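Local structure of extracellular protein containing a SCP domain (Bacillus anthracis, 4IFA) at residues A[157-160]-A[165-168]; A[131-136]-A[151-156]. The protein is an extracellular protein of unknown function that joins a CAP-associated N-terminal region to a cysteine-rich secretory protein (SCP) domain. All blocks are in the same frame, centred on the assembly; numbering follows the deposited sequence. Where two conformers were deposited one is given.

Both contacts belong to the CAP-associated N-terminal region, and their centres are about 8 Å apart. Along the chain, contact 2 (131-136 with 151-156) closes before contact 1 (157-160 with 165-168) opens: helix 150-155 leads directly into strand 158-161, the first arm of the hairpin in contact 1. That hairpin ends a seven-stranded antiparallel sheet, whereas strand 134-139 of contact 2 is an outer strand of a separate three-stranded sheet. The two contacts also touch, with Pro157 against Leu131 and Trp165 against Ile135. The two sheets meet at this second pair, while contact 2 packs helix 150-155 against the residues leading into strand 134-139.

Contact 1: A[157-160]-A[165-168]; sequences PLVP and WAQL
Leu158 and Trp165 meet on one face of a beta hairpin, whose strands 158-161 and 164-171 run antiparallel at the end of the seven-stranded sheet. The tight part begins with the backbone ladder. Val159 and Ala166 form a hydrogen-bonded pair: Val159 N donates to Ala166 O at 2.9 Å, and Ala166 N returns a bond to Val159 O. A third bond, from Leu168 N to Pro157 O, is almost straight (173° at the hydrogen) and uses the carbonyl just before strand 158-161. On the face carrying Val159 and Ala166, in the conformer given for Val159, one of two deposited, methyl CG1 of Val159 lies 3.7 Å from CB of Ala166. In that conformer CG1 comes there because it sits between the backbone N and carbonyl carbon (chi1 67°); it also touches Leu168 CD1. On the other face, Leu158 spreads its two methyls: CD1 rests against CB of Gln167, while CD2 approaches the benzo part of the Trp165 indole obliquely, 3.5 Å from CE3. Leu188 of helix 185-191 and Ile135 of strand 134-139 touch both Leu158 and Trp165, so Leu158 is buried, with Ile135 and Leu188 packed against it.

The looser side lies toward the turn, where exposed Pro160 packs obliquely against the six-membered part of the partly exposed Trp165 indole; its CB is 3.8 Å from CZ3 of Trp165. Trp165 NE1 is satisfied by Asp185 OD1, which helps fix the rotation of the indole. The closest side-chain approach of the hairpin is made by the Pro157 ring carbon CD, 3.2 Å from Leu168 O.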
loop_
_atom_site.group_PDB
_atom_site.type_symbol
_atom_site.label_atom_id
_atom_site.label_comp_id
_atom_site.label_asym_id
_atom_site.label_seq_id
_atom_site.Cartn_x
_atom_site.Cartn_y
_atom_site.Cartn_z
ATOM N N PRO A 157 8.354 10.183 3.807
ATOM C CA PRO A 157 9.133 11.180 3.078
ATOM C C PRO A 157 9.478 10.712 1.641
ATOM O O PRO A 157 9.361 9.528 1.315
ATOM C CB PRO A 157 10.408 11.327 3.938
ATOM C CG PRO A 157 10.547 9.989 4.574
ATOM C CD PRO A 157 9.139 9.605 4.921
ATOM N N LEU A 158 9.943 11.665 0.828
ATOM C CA LEU A 158 10.297 11.450 -0.584
ATOM C C LEU A 158 11.762 11.784 -0.845
ATOM O O LEU A 158 12.252 12.832 -0.408
ATOM C CB LEU A 158 9.420 12.333 -1.483
ATOM C CG LEU A 158 9.355 11.856 -2.935
ATOM C CD1 LEU A 158 8.476 10.579 -3.102
ATOM C CD2 LEU A 158 8.860 12.988 -3.853
ATOM N N VAL A 159 12.469 10.897 -1.551
ATOM C CA VAL A 159 13.888 11.097 -1.889
ATOM C C VAL A 159 14.058 10.912 -3.398
ATOM O O VAL A 159 13.485 9.986 -3.979
ATOM C CB VAL A 159 14.817 10.128 -1.094
ATOM C CG1 VAL A 159 14.596 8.704 -1.511
ATOM C CG2 VAL A 159 16.301 10.495 -1.248
ATOM N N PRO A 160 14.848 11.789 -4.042
ATOM C CA PRO A 160 15.042 11.683 -5.473
ATOM C C PRO A 160 15.937 10.489 -5.794
ATOM O O PRO A 160 16.851 10.180 -5.007
ATOM C CB PRO A 160 15.751 13.008 -5.824
ATOM C CG PRO A 160 16.376 13.462 -4.554
ATOM C CD PRO A 160 15.539 12.963 -3.457
ATOM N N TRP A 165 11.682 8.994 -8.184
ATOM C CA TRP A 165 11.512 9.240 -6.764
ATOM C C TRP A 165 11.292 7.963 -5.996
ATOM O O TRP A 165 10.818 6.963 -6.537
ATOM C CB TRP A 165 10.257 10.096 -6.573
ATOM C CG TRP A 165 10.276 11.314 -7.434
ATOM C CD1 TRP A 165 9.756 11.447 -8.683
ATOM C CD2 TRP A 165 10.936 12.551 -7.140
ATOM N NE1 TRP A 165 10.015 12.714 -9.175
ATOM C CE2 TRP A 165 10.743 13.405 -8.242
ATOM C CE3 TRP A 165 11.656 13.023 -6.038
ATOM C CZ2 TRP A 165 11.235 14.702 -8.270
ATOM C CZ3 TRP A 165 12.152 14.321 -6.078
ATOM C CH2 TRP A 165 11.934 15.135 -7.172
ATOM N N ALA A 166 11.593 7.998 -4.703
ATOM C CA ALA A 166 11.304 6.891 -3.787
ATOM C C ALA A 166 10.565 7.467 -2.601
ATOM O O ALA A 166 11.066 8.354 -1.935
ATOM C CB ALA A 166 12.569 6.183 -3.291
ATOM N N GLN A 167 9.363 6.980 -2.357
ATOM C CA GLN A 167 8.580 7.336 -1.173
ATOM C C GLN A 167 8.894 6.251 -0.144
ATOM O O GLN A 167 8.667 5.063 -0.386
ATOM C CB GLN A 167 7.090 7.343 -1.499
ATOM C CG GLN A 167 6.121 7.813 -0.416
ATOM C CD GLN A 167 4.664 7.855 -0.939
ATOM O OE1 GLN A 167 4.301 7.171 -1.901
ATOM N NE2 GLN A 167 3.827 8.619 -0.260
ATOM N N LEU A 168 9.380 6.673 1.012
ATOM C CA LEU A 168 9.888 5.757 2.045
ATOM C C LEU A 168 8.864 5.659 3.155
ATOM O O LEU A 168 8.730 6.573 3.960
ATOM C CB LEU A 168 11.244 6.243 2.570
ATOM C CG LEU A 168 12.328 6.528 1.517
ATOM C CD1 LEU A 168 13.583 7.104 2.208
ATOM C CD2 LEU A 168 12.674 5.284 0.741
#

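Contact 2: A[131-136]-A[151-156]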
loop_
_atom_site.group_PDB
_atom_site.type_symbol
_atom_site.label_atom_id
_atom_site.label_comp_id
_atom_site.label_asym_id
_atom_site.label_seq_id
_atom_site.Cartn_x
_atom_site.Cartn_y
_atom_site.Cartn_z
ATOM N N LEU A 131 16.213 14.242 4.220
ATOM C CA LEU A 131 14.874 14.266 3.652
ATOM C C LEU A 131 14.308 15.668 3.666
ATOM O O LEU A 131 14.312 16.310 4.709
ATOM C CB LEU A 131 14.004 13.359 4.503
ATOM C CG LEU A 131 14.583 11.963 4.650
ATOM C CD1 LEU A 131 13.857 11.152 5.712
ATOM C CD2 LEU A 131 14.579 11.279 3.292
ATOM N N SER A 132 13.851 16.161 2.514
ATOM C CA SER A 132 13.364 17.559 2.400
ATOM C C SER A 132 11.862 17.708 2.649
ATOM O O SER A 132 11.095 16.776 2.386
ATOM C CB SER A 132 13.656 18.070 0.991
ATOM O OG SER A 132 13.277 19.438 0.867
ATOM N N HIS A 133 11.440 18.885 3.117
ATOM C CA HIS A 133 10.033 19.218 3.333
ATOM C C HIS A 133 9.407 19.779 2.071
ATOM O O HIS A 133 8.194 19.969 2.029
ATOM C CB HIS A 133 9.880 20.290 4.406
ATOM C CG HIS A 133 10.199 19.817 5.785
ATOM N ND1 HIS A 133 9.227 19.626 6.745
ATOM C CD2 HIS A 133 11.376 19.490 6.368
ATOM C CE1 HIS A 133 9.795 19.203 7.860
ATOM N NE2 HIS A 133 11.098 19.109 7.658
ATOM N N GLU A 134 10.227 20.058 1.064
ATOM C CA GLU A 134 9.761 20.613 -0.200
ATOM C C GLU A 134 10.364 19.827 -1.341
ATOM O O GLU A 134 11.567 19.542 -1.341
ATOM C CB GLU A 134 10.196 22.078 -0.337
ATOM C CG GLU A 134 9.710 22.987 0.786
ATOM C CD GLU A 134 8.195 23.070 0.848
ATOM O OE1 GLU A 134 7.552 22.959 -0.226
ATOM O OE2 GLU A 134 7.649 23.251 1.961
ATOM N N ILE A 135 9.533 19.478 -2.314
ATOM C CA ILE A 135 9.980 18.752 -3.490
ATOM C C ILE A 135 9.481 19.552 -4.686
ATOM O O ILE A 135 8.288 19.860 -4.764
ATOM C CB ILE A 135 9.392 17.326 -3.548
ATOM C CG1 ILE A 135 9.817 16.467 -2.333
ATOM C CG2 ILE A 135 9.783 16.636 -4.870
ATOM C CD1 ILE A 135 11.285 16.071 -2.311
ATOM N N SER A 136 10.390 19.896 -5.596
ATOM C CA SER A 136 10.042 20.677 -6.776
ATOM C C SER A 136 10.365 19.898 -8.044
ATOM O O SER A 136 11.372 19.192 -8.110
ATOM C CB SER A 136 10.813 22.000 -6.772
ATOM O OG SER A 136 10.540 22.754 -5.599
ATOM N N THR A 151 4.470 15.496 9.859
ATOM C CA THR A 151 4.049 14.081 9.942
ATOM C C THR A 151 4.482 13.281 8.726
ATOM O O THR A 151 5.001 12.166 8.857
ATOM C CB THR A 151 2.524 14.001 10.136
ATOM O OG1 THR A 151 2.186 14.746 11.316
ATOM C CG2 THR A 151 2.029 12.548 10.267
ATOM N N GLU A 152 4.252 13.840 7.545
ATOM C CA GLU A 152 4.661 13.206 6.298
ATOM C C GLU A 152 6.189 13.001 6.202
ATOM O O GLU A 152 6.662 11.969 5.712
ATOM C CB GLU A 152 4.106 14.000 5.109
ATOM C CG GLU A 152 2.571 13.830 5.002
ATOM C CD GLU A 152 1.879 14.842 4.104
ATOM O OE1 GLU A 152 2.447 15.919 3.824
ATOM O OE2 GLU A 152 0.723 14.566 3.702
ATOM N N VAL A 153 6.964 13.976 6.683
ATOM C CA VAL A 153 8.402 13.828 6.675
ATOM C C VAL A 153 8.865 12.629 7.554
ATOM O O VAL A 153 9.864 11.972 7.224
ATOM C CB VAL A 153 9.103 15.155 7.079
ATOM C CG1 VAL A 153 10.592 14.961 7.399
ATOM C CG2 VAL A 153 8.912 16.190 5.976
HETATM N N MSE A 154 8.145 12.354 8.642
HETATM C CA MSE A 154 8.488 11.231 9.533
HETATM C C MSE A 154 7.867 9.895 9.171
HETATM O O MSE A 154 8.408 8.853 9.555
HETATM C CB MSE A 154 8.107 11.539 10.971
HETATM C CG MSE A 154 8.933 12.657 11.597
HETATM SE SE MSE A 154 8.471 13.024 13.448
HETATM C CE MSE A 154 6.734 13.852 13.184
ATOM N N GLU A 155 6.728 9.920 8.475
ATOM C CA GLU A 155 6.038 8.694 8.085
ATOM C C GLU A 155 6.185 8.232 6.651
ATOM O O GLU A 155 6.084 7.024 6.406
ATOM C CB GLU A 155 4.513 8.805 8.408
ATOM C CG GLU A 155 4.294 9.009 9.911
ATOM C CD GLU A 155 2.836 9.119 10.337
ATOM O OE1 GLU A 155 1.927 9.047 9.482
ATOM O OE2 GLU A 155 2.623 9.338 11.550
ATOM N N GLN A 156 6.338 9.163 5.708
ATOM C CA GLN A 156 6.378 8.831 4.284
ATOM C C GLN A 156 7.092 9.879 3.436
ATOM O O GLN A 156 6.527 10.402 2.467
ATOM C CB GLN A 156 4.960 8.570 3.766
ATOM C CG GLN A 156 3.987 9.712 4.109
ATOM C CD GLN A 156 2.672 9.646 3.365
ATOM O OE1 GLN A 156 2.648 9.421 2.158
ATOM N NE2 GLN A 156 1.575 9.926 4.069
#
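Val153 of helix 150-155 lays a methyl over the imidazole of His133, just before strand 134-139, in a CH-pi contact joining the helix to the edge of the three-stranded sheet. CG2 of Val153 stands 3.7 Å from the centroid of the His133 ring, 16° off its normal, and is displaced toward the rim, where ND1 is its nearest ring atom at 3.5 Å. The two side chains cross at about a right angle. With CG of His133 anti to its carbonyl carbon (chi1 -70°), the ring reaches across to the helix, and the methyl meets its face.

Looser van der Waals contacts between methyls and carbonyl oxygens complete the meeting but are sparse. The same CG2 lies 4.2 Å from Ser132 O, and Leu131 CD1 comes within 4.3 Å of Val153 O. Leu131 also packs on Tyr122 and Tyr126 of helix 122-128, which places this end of the contact in the interior.

Hydrogen bonds act within each side. Ser132 OG donates to Glu134 O at 2.8 Å, approaching 17° out of the carbonyl plane and bridging from the loop to the first residue of the strand. On the helix, Glu155 N bonds to Thr151 O and Gln156 N to Glu152 O. Val153 O also accepts a bond from Tyr122 OH of helix 122-128, outside the two segments.

The chemistry is therefore one of dispersion: a single buried valine supplies most of the interface, and the histidine takes part through its pi face, an interaction that leaves both ring nitrogens uncommitted to the helix.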